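Local coordinates for fibronectin type III domain-containing protein (PDB 6P2K) that probably cleaves glycosidic bonds in xyloglucan or related beta-glucans, as a glycoside hydrolase family 74 beta-propeller enzyme, and binds zinc ions, at residues Ile569-Ala574 with Phe584-Gly589; Gln592-Gly597 with Gln609-Ser614; Asp617-Ala622 with Met632-Gly637. All coordinates share one frame; numbering follows the deposited sequence.

Overall arrangement
The three contacts lie close together in one beta-propeller part of this GH74 chain, with centres 8 to 9 Å apart. Contacts 1 and 2 belong to one blade. They join through strands 582-588 and 593-599, where Ser-587 N lies 2.6 Å from Gly-593 O, probably a hydrogen bond. Contact 3 starts the next blade. Lys-572 NZ reaches it with a salt bridge to Glu-621 OE2 (2.9 Å), and Ser-614 N probably bonds Lys-636 O (3.0 Å). The Lys-572 side chain is about 6 Å from a bound zinc, and that of Glu-619 about 7 Å. Contact 2 lies near another site: its Trp-595 side chain is about 8 Å from a bound zinc.

Contact 1 of 3, residues Ile569-Ala574 with Phe584-Gly589; sequences IARKIA and FFSSTG
The Phe-584 ring meets Ala-574 O at its edge, near the ring plane, with CD1 3.4 Å from that oxygen. The Phe-585 ring has Ala-570 CB at an oblique approach, 3.7 Å from CD2, and also meets the rings of Phe-527 and Trp-595. These residues belong to the beta hairpin of strands 567-575 and 582-588 in a propeller blade. Ala-574 and Phe-584 form an antiparallel hydrogen-bonded pair. Strand 567-575 is broken at Arg-571, where the chain turns a corner. Ser-586 spans the break: its O accepts from Arg-571 N, and its N donates to Lys-572 O. Ser-586 OG bonds Ala-618 O of the next blade and takes a weak bond from Lys-572 N. Ile-573 N bonds OD2 of the zinc ligand Asp-513, so the strand adjoins a zinc site. Thr-588 OG1 sits between the backbone N and the carbonyl carbon (chi1 72°). This turns OG1 to Ile-569 CG2 and CG2 to Arg-571 CB, 3.6 Å away. A glycine in place of Thr-588 would probably open a gap between Arg-571 CB and Ile-569 CG2. The Thr-588 N to Ile-569 O bond is 2.7 Å, its donor tilted 32° from the carbonyl plane.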
loop_
_atom_site.group_PDB
_atom_site.type_symbol
_atom_site.label_atom_id
_atom_site.label_comp_id
_atom_site.label_asym_id
_atom_site.label_seq_id
_atom_site.Cartn_x
_atom_site.Cartn_y
_atom_site.Cartn_z
ATOM N N ILE B 569 11.640 -16.077 41.851
ATOM C CA ILE B 569 11.987 -16.543 40.513
ATOM C C ILE B 569 11.065 -17.701 40.164
ATOM O O ILE B 569 10.824 -18.581 40.996
ATOM C CB ILE B 569 13.463 -16.983 40.416
ATOM C CG1 ILE B 569 14.402 -15.838 40.788
ATOM C CG2 ILE B 569 13.786 -17.485 39.021
ATOM C CD1 ILE B 569 15.825 -16.283 41.072
ATOM N N ALA B 570 10.549 -17.705 38.938
ATOM C CA ALA B 570 9.694 -18.781 38.455
ATOM C C ALA B 570 10.407 -19.550 37.354
ATOM O O ALA B 570 10.978 -18.949 36.440
ATOM C CB ALA B 570 8.360 -18.243 37.936
ATOM N N ARG B 571 10.369 -20.878 37.441
ATOM C CA ARG B 571 10.903 -21.720 36.379
ATOM C C ARG B 571 9.841 -22.097 35.354
ATOM O O ARG B 571 10.148 -22.204 34.163
ATOM C CB ARG B 571 11.531 -22.983 36.977
ATOM C CG ARG B 571 11.953 -24.036 35.953
ATOM C CD ARG B 571 13.105 -23.558 35.085
ATOM N NE ARG B 571 13.631 -24.635 34.248
ATOM C CZ ARG B 571 13.095 -25.011 33.091
ATOM N NH1 ARG B 571 12.014 -24.392 32.626
ATOM N NH2 ARG B 571 13.639 -26.005 32.400
ATOM N N LYS B 572 8.597 -22.284 35.788
ATOM C CA LYS B 572 7.501 -22.573 34.878
ATOM C C LYS B 572 6.216 -21.999 35.454
ATOM O O LYS B 572 5.959 -22.119 36.654
ATOM C CB LYS B 572 7.344 -24.081 34.641
ATOM C CG LYS B 572 6.079 -24.442 33.883
ATOM C CD LYS B 572 6.278 -25.631 32.963
ATOM C CE LYS B 572 5.074 -25.808 32.047
ATOM N NZ LYS B 572 5.027 -27.172 31.456
ATOM N N ILE B 573 5.422 -21.370 34.594
ATOM C CA ILE B 573 4.106 -20.859 34.950
ATOM C C ILE B 573 3.065 -21.770 34.318
ATOM O O ILE B 573 3.137 -22.065 33.119
ATOM C CB ILE B 573 3.914 -19.406 34.487
ATOM C CG1 ILE B 573 4.950 -18.493 35.145
ATOM C CG2 ILE B 573 2.508 -18.931 34.802
ATOM C CD1 ILE B 573 4.923 -17.068 34.616
ATOM N N ALA B 574 2.105 -22.224 35.126
ATOM C CA ALA B 574 1.059 -23.145 34.687
ATOM C C ALA B 574 -0.298 -22.506 34.949
ATOM O O ALA B 574 -0.879 -22.685 36.032
ATOM C CB ALA B 574 1.180 -24.493 35.397
ATOM N N PHE B 584 -0.746 -21.179 38.572
ATOM C CA PHE B 584 0.276 -21.828 39.377
ATOM C C PHE B 584 1.646 -21.532 38.780
ATOM O O PHE B 584 1.770 -21.206 37.598
ATOM C CB PHE B 584 0.076 -23.350 39.448
ATOM C CG PHE B 584 -1.318 -23.773 39.811
ATOM C CD1 PHE B 584 -2.288 -23.929 38.832
ATOM C CD2 PHE B 584 -1.653 -24.039 41.127
ATOM C CE1 PHE B 584 -3.572 -24.330 39.161
ATOM C CE2 PHE B 584 -2.937 -24.436 41.465
ATOM C CZ PHE B 584 -3.896 -24.582 40.479
ATOM N N PHE B 585 2.678 -21.653 39.611
ATOM C CA PHE B 585 4.044 -21.597 39.109
ATOM C C PHE B 585 4.972 -22.241 40.126
ATOM O O PHE B 585 4.645 -22.354 41.311
ATOM C CB PHE B 585 4.489 -20.159 38.789
ATOM C CG PHE B 585 4.649 -19.269 39.994
ATOM C CD1 PHE B 585 3.558 -18.613 40.540
ATOM C CD2 PHE B 585 5.899 -19.050 40.551
ATOM C CE1 PHE B 585 3.705 -17.776 41.631
ATOM C CE2 PHE B 585 6.051 -18.217 41.644
ATOM C CZ PHE B 585 4.952 -17.580 42.185
ATOM N N SER B 586 6.127 -22.680 39.638
ATOM C CA SER B 586 7.166 -23.257 40.480
ATOM C C SER B 586 8.171 -22.165 40.815
ATOM O O SER B 586 8.800 -21.594 39.916
ATOM C CB SER B 586 7.849 -24.434 39.784
ATOM O OG SER B 586 8.245 -24.090 38.466
ATOM N N SER B 587 8.308 -21.864 42.102
ATOM C CA SER B 587 9.236 -20.847 42.568
ATOM C C SER B 587 10.603 -21.461 42.814
ATOM O O SER B 587 10.719 -22.464 43.524
ATOM C CB SER B 587 8.720 -20.198 43.848
ATOM O OG SER B 587 9.691 -19.326 44.405
ATOM N N THR B 588 11.638 -20.850 42.238
ATOM C CA THR B 588 13.007 -21.312 42.423
ATOM C C THR B 588 13.888 -20.236 43.038
ATOM O O THR B 588 15.118 -20.360 43.011
ATOM C CB THR B 588 13.593 -21.789 41.091
ATOM O OG1 THR B 588 13.851 -20.663 40.243
ATOM C CG2 THR B 588 12.621 -22.728 40.398
ATOM N N GLY B 589 13.287 -19.188 43.583
ATOM C CA GLY B 589 14.025 -18.169 44.304
ATOM C C GLY B 589 13.194 -17.676 45.468
ATOM O O GLY B 589 11.961 -17.719 45.439
#

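Contact 2 of 3, residues Gln592-Gly597 with Gln609-Ser614; sequences QGVWRG and QVLASS
Val-594 O receives two backbone donors from the facing strand, Val-610 N and Leu-611 N. This is a classic beta bulge in the antiparallel hairpin of strands 593-599 and 605-615, the outer part of a propeller blade. Val-610 N gives the shorter bond, 2.8 Å and nearly straight at 173°. Leu-611 N lies at 3.3 Å from Val-594 O, in the carbonyl plane and on a lone pair. In return, Val-594 N gives a weak bond to Leu-611 O at 3.1 Å. The same Leu-611 O takes a weak bond from Ser-613 N across the inverse gamma turn centred on Ala-612. Val-610 O accepts from Trp-660 NE1. Gln-592 O is satisfied by a side chain and a water. Gln-609 NE2 donates to it at 2.7 Å, with the oxygen in the plane of the Gln-609 amide. CG of Gln-609 is anti to the backbone N (chi1 -179°), and the extended chain beyond it carries the amide along the strand to Gln-592. The water also donates to Gln-592 O, and to Ser-613 O at 2.6 Å. Gln-592 OE1 has its partner just beyond the hairpin segment, Gly-615 N. Gly-593 has no room for a side chain, since a CB would fall 2.1 Å from Leu-611 O. The valine and leucine side chains pack together: Val-594 CG1 meets Val-610 CG2, and Val-594 CB meets Leu-611 CB. On the other face of the sheet, Trp-595 NE1 bonds Val-591 O. Gln-609 lies over one face of the Trp-595 indole. Gln-609 N is 3.5 Å from Trp-595 CE3. Gln-609 CB makes a CH-pi contact 4.0 Å from the centroid of the Trp-595 five-membered ring, 17° off its normal.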
loop_
_atom_site.group_PDB
_atom_site.type_symbol
_atom_site.label_atom_id
_atom_site.label_comp_id
_atom_site.label_asym_id
_atom_site.label_seq_id
_atom_site.Cartn_x
_atom_site.Cartn_y
_atom_site.Cartn_z
ATOM N N GLN B 592 10.737 -21.099 47.875
ATOM C CA GLN B 592 10.575 -21.979 46.733
ATOM C C GLN B 592 9.317 -22.832 46.882
ATOM O O GLN B 592 8.698 -22.899 47.946
ATOM C CB GLN B 592 11.804 -22.870 46.575
ATOM C CG GLN B 592 13.073 -22.112 46.220
ATOM C CD GLN B 592 14.196 -23.027 45.788
ATOM O OE1 GLN B 592 14.076 -23.753 44.801
ATOM N NE2 GLN B 592 15.296 -22.999 46.525
ATOM N N GLY B 593 8.948 -23.497 45.793
ATOM C CA GLY B 593 7.849 -24.436 45.789
ATOM C C GLY B 593 6.818 -24.092 44.740
ATOM O O GLY B 593 6.975 -23.165 43.947
ATOM N N VAL B 594 5.743 -24.873 44.739
ATOM C CA VAL B 594 4.605 -24.598 43.867
ATOM C C VAL B 594 3.726 -23.551 44.537
ATOM O O VAL B 594 3.277 -23.733 45.673
ATOM C CB VAL B 594 3.810 -25.876 43.562
ATOM C CG1 VAL B 594 2.640 -25.557 42.641
ATOM C CG2 VAL B 594 4.714 -26.926 42.938
ATOM N N TRP B 595 3.494 -22.445 43.841
ATOM C CA TRP B 595 2.657 -21.364 44.331
ATOM C C TRP B 595 1.366 -21.314 43.523
ATOM O O TRP B 595 1.330 -21.718 42.357
ATOM C CB TRP B 595 3.392 -20.022 44.234
ATOM C CG TRP B 595 4.346 -19.773 45.359
ATOM C CD1 TRP B 595 5.521 -20.424 45.597
ATOM C CD2 TRP B 595 4.211 -18.793 46.397
ATOM N NE1 TRP B 595 6.125 -19.912 46.723
ATOM C CE2 TRP B 595 5.341 -18.911 47.233
ATOM C CE3 TRP B 595 3.245 -17.827 46.698
ATOM C CZ2 TRP B 595 5.528 -18.105 48.356
ATOM C CZ3 TRP B 595 3.432 -17.025 47.813
ATOM C CH2 TRP B 595 4.565 -17.169 48.628
ATOM N N ARG B 596 0.303 -20.817 44.149
ATOM C CA ARG B 596 -0.989 -20.682 43.488
ATOM C C ARG B 596 -1.531 -19.282 43.720
ATOM O O ARG B 596 -1.592 -18.819 44.863
ATOM C CB ARG B 596 -1.985 -21.720 44.001
ATOM C CG ARG B 596 -3.396 -21.550 43.463
ATOM C CD ARG B 596 -4.351 -22.439 44.247
ATOM N NE ARG B 596 -5.722 -22.418 43.747
ATOM C CZ ARG B 596 -6.648 -21.542 44.127
ATOM N NH1 ARG B 596 -6.352 -20.597 45.010
ATOM N NH2 ARG B 596 -7.873 -21.612 43.624
ATOM N N GLY B 597 -1.912 -18.613 42.639
ATOM C CA GLY B 597 -2.504 -17.286 42.700
ATOM C C GLY B 597 -3.953 -17.336 42.252
ATOM O O GLY B 597 -4.294 -18.052 41.305
ATOM N N GLN B 609 1.905 -20.398 48.738
ATOM C CA GLN B 609 2.588 -21.652 48.467
ATOM C C GLN B 609 1.656 -22.818 48.780
ATOM O O GLN B 609 0.967 -22.817 49.802
ATOM C CB GLN B 609 3.863 -21.740 49.308
ATOM C CG GLN B 609 4.695 -22.998 49.109
ATOM C CD GLN B 609 5.676 -23.217 50.249
ATOM O OE1 GLN B 609 5.272 -23.473 51.379
ATOM N NE2 GLN B 609 6.968 -23.105 49.959
ATOM N N VAL B 610 1.617 -23.806 47.887
ATOM C CA VAL B 610 0.798 -24.997 48.093
ATOM C C VAL B 610 1.616 -26.278 48.099
ATOM O O VAL B 610 1.063 -27.351 48.357
ATOM C CB VAL B 610 -0.340 -25.096 47.055
ATOM C CG1 VAL B 610 -1.308 -23.933 47.217
ATOM C CG2 VAL B 610 0.217 -25.147 45.642
ATOM N N LEU B 611 2.916 -26.201 47.822
ATOM C CA LEU B 611 3.806 -27.346 47.970
ATOM C C LEU B 611 5.185 -26.829 48.349
ATOM O O LEU B 611 5.735 -25.969 47.658
ATOM C CB LEU B 611 3.882 -28.172 46.679
ATOM C CG LEU B 611 4.703 -29.463 46.796
ATOM C CD1 LEU B 611 3.996 -30.479 47.692
ATOM C CD2 LEU B 611 4.997 -30.059 45.431
ATOM N N ALA B 612 5.739 -27.353 49.440
ATOM C CA ALA B 612 7.066 -26.941 49.895
ATOM C C ALA B 612 8.133 -27.750 49.155
ATOM O O ALA B 612 8.877 -28.547 49.730
ATOM C CB ALA B 612 7.187 -27.102 51.405
ATOM N N SER B 613 8.186 -27.535 47.842
ATOM C CA SER B 613 9.166 -28.167 46.976
ATOM C C SER B 613 10.347 -27.218 46.767
ATOM O O SER B 613 10.392 -26.111 47.313
ATOM C CB SER B 613 8.525 -28.568 45.644
ATOM O OG SER B 613 7.670 -27.546 45.168
ATOM N N SER B 614 11.321 -27.667 45.977
ATOM C CA SER B 614 12.488 -26.851 45.666
ATOM C C SER B 614 13.225 -27.460 44.479
ATOM O O SER B 614 12.922 -28.568 44.031
ATOM C CB SER B 614 13.417 -26.718 46.877
ATOM O OG SER B 614 13.882 -27.986 47.302
HETATM O O HOH W 1 10.169 -25.020 49.707
#

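Contact 3 of 3, residues Asp617-Ala622 with Met632-Gly637; sequences DAEVEA and MSFAKG
Glu-619 and Phe-634 face each other as an antiparallel hydrogen-bonded pair in the hairpin of strands 618-625 and 628-634, which begins a propeller blade. The Glu-619 side chain leaves the sheet beside Phe-634, with Glu-619 CB 4.6 Å from Phe-634 CB. CG is anti to the carbonyl carbon (chi1 -72°), and the chain beyond runs extended, so the carboxylate rises to the level of the ring. There OE1 lies at the ring edge, near its plane, 4.0 Å from Phe-634 CD2. The carboxylate and ring planes are 61° apart. Both oxygens are bonded from a loop of the chain: Ser-696 N to OE1 and Gly-695 N to OE2. These bonds fix the rotation of the group. On the same face, Met-632 bends at its second and third torsions, and its CE lies 4.3 Å from Glu-621 CB. Two pairs of bonds tie the backbones. Glu-619 N to Phe-634 O and Phe-634 N to Glu-619 O are both 2.9 Å. Glu-621 N to Met-632 O and Met-632 N to Glu-621 O are both 2.8 Å. At the open end of the hairpin, Ala-618 CB touches Ala-635 CB at 3.5 Å. A water donates to Glu-619 O and is hydrogen-bonded to Ser-633 OG at 2.8 Å.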
loop_
_atom_site.group_PDB
_atom_site.type_symbol
_atom_site.label_atom_id
_atom_site.label_comp_id
_atom_site.label_asym_id
_atom_site.label_seq_id
_atom_site.Cartn_x
_atom_site.Cartn_y
_atom_site.Cartn_z
ATOM N N ASP B 617 15.415 -26.131 38.586
ATOM C CA ASP B 617 14.670 -26.417 37.366
ATOM C C ASP B 617 13.352 -27.131 37.658
ATOM O O ASP B 617 12.831 -27.862 36.814
ATOM C CB ASP B 617 15.530 -27.229 36.400
ATOM C CG ASP B 617 16.682 -26.417 35.830
ATOM O OD1 ASP B 617 16.420 -25.417 35.121
ATOM O OD2 ASP B 617 17.849 -26.767 36.104
ATOM N N ALA B 618 12.802 -26.910 38.848
ATOM C CA ALA B 618 11.537 -27.521 39.225
ATOM C C ALA B 618 10.403 -26.980 38.363
ATOM O O ALA B 618 10.337 -25.783 38.076
ATOM C CB ALA B 618 11.244 -27.257 40.700
ATOM N N GLU B 619 9.497 -27.869 37.964
ATOM C CA GLU B 619 8.402 -27.526 37.070
ATOM C C GLU B 619 7.060 -27.868 37.700
ATOM O O GLU B 619 6.958 -28.729 38.580
ATOM C CB GLU B 619 8.520 -28.265 35.734
ATOM C CG GLU B 619 9.626 -27.771 34.826
ATOM C CD GLU B 619 9.850 -28.708 33.662
ATOM O OE1 GLU B 619 9.728 -29.935 33.871
ATOM O OE2 GLU B 619 10.143 -28.226 32.544
ATOM N N VAL B 620 6.023 -27.190 37.217
ATOM C CA VAL B 620 4.641 -27.513 37.546
ATOM C C VAL B 620 3.827 -27.463 36.259
ATOM O O VAL B 620 4.101 -26.648 35.371
ATOM C CB VAL B 620 4.064 -26.561 38.615
ATOM C CG1 VAL B 620 3.998 -25.125 38.093
ATOM C CG2 VAL B 620 2.694 -27.044 39.081
ATOM N N GLU B 621 2.851 -28.361 36.144
ATOM C CA GLU B 621 1.947 -28.401 35.003
ATOM C C GLU B 621 0.523 -28.588 35.499
ATOM O O GLU B 621 0.276 -29.390 36.403
ATOM C CB GLU B 621 2.304 -29.538 34.034
ATOM C CG GLU B 621 1.487 -29.555 32.743
ATOM C CD GLU B 621 2.202 -28.904 31.572
ATOM O OE1 GLU B 621 2.788 -29.651 30.756
ATOM O OE2 GLU B 621 2.173 -27.657 31.466
ATOM N N ALA B 622 -0.408 -27.854 34.897
ATOM C CA ALA B 622 -1.825 -27.962 35.216
ATOM C C ALA B 622 -2.598 -28.217 33.932
ATOM O O ALA B 622 -2.402 -27.512 32.937
ATOM C CB ALA B 622 -2.338 -26.692 35.906
ATOM N N MET B 632 0.699 -31.210 38.517
ATOM C CA MET B 632 1.835 -32.119 38.569
ATOM C C MET B 632 3.119 -31.331 38.780
ATOM O O MET B 632 3.384 -30.356 38.065
ATOM C CB MET B 632 1.914 -32.947 37.285
ATOM C CG MET B 632 2.989 -34.015 37.278
ATOM S SD MET B 632 4.543 -33.452 36.544
ATOM C CE MET B 632 4.071 -33.325 34.819
ATOM N N SER B 633 3.916 -31.762 39.753
ATOM C CA SER B 633 5.169 -31.110 40.103
ATOM C C SER B 633 6.339 -32.055 39.885
ATOM O O SER B 633 6.284 -33.227 40.273
ATOM C CB SER B 633 5.145 -30.646 41.566
ATOM O OG SER B 633 6.454 -30.389 42.057
ATOM N N PHE B 634 7.400 -31.534 39.278
ATOM C CA PHE B 634 8.673 -32.236 39.143
ATOM C C PHE B 634 9.702 -31.421 39.911
ATOM O O PHE B 634 10.094 -30.335 39.468
ATOM C CB PHE B 634 9.070 -32.405 37.679
ATOM C CG PHE B 634 10.438 -33.003 37.480
ATOM C CD1 PHE B 634 10.816 -34.156 38.153
ATOM C CD2 PHE B 634 11.345 -32.412 36.609
ATOM C CE1 PHE B 634 12.072 -34.706 37.964
ATOM C CE2 PHE B 634 12.601 -32.957 36.414
ATOM C CZ PHE B 634 12.967 -34.106 37.092
ATOM N N ALA B 635 10.122 -31.933 41.061
ATOM C CA ALA B 635 10.942 -31.172 41.992
ATOM C C ALA B 635 11.436 -32.126 43.068
ATOM O O ALA B 635 11.052 -33.297 43.109
ATOM C CB ALA B 635 10.153 -30.015 42.616
ATOM N N LYS B 636 12.296 -31.614 43.938
ATOM C CA LYS B 636 12.662 -32.315 45.157
ATOM C C LYS B 636 11.871 -31.749 46.330
ATOM O O LYS B 636 11.296 -30.663 46.255
ATOM C CB LYS B 636 14.171 -32.215 45.423
ATOM C CG LYS B 636 14.634 -30.927 46.082
ATOM C CD LYS B 636 16.146 -30.930 46.275
ATOM C CE LYS B 636 16.588 -29.953 47.357
ATOM N NZ LYS B 636 17.355 -30.646 48.439
ATOM N N GLY B 637 11.832 -32.516 47.415
ATOM C CA GLY B 637 11.135 -32.075 48.609
ATOM C C GLY B 637 9.629 -32.271 48.519
ATOM O O GLY B 637 9.126 -33.170 47.841
HETATM O O HOH W 2 7.715 -27.974 41.401
#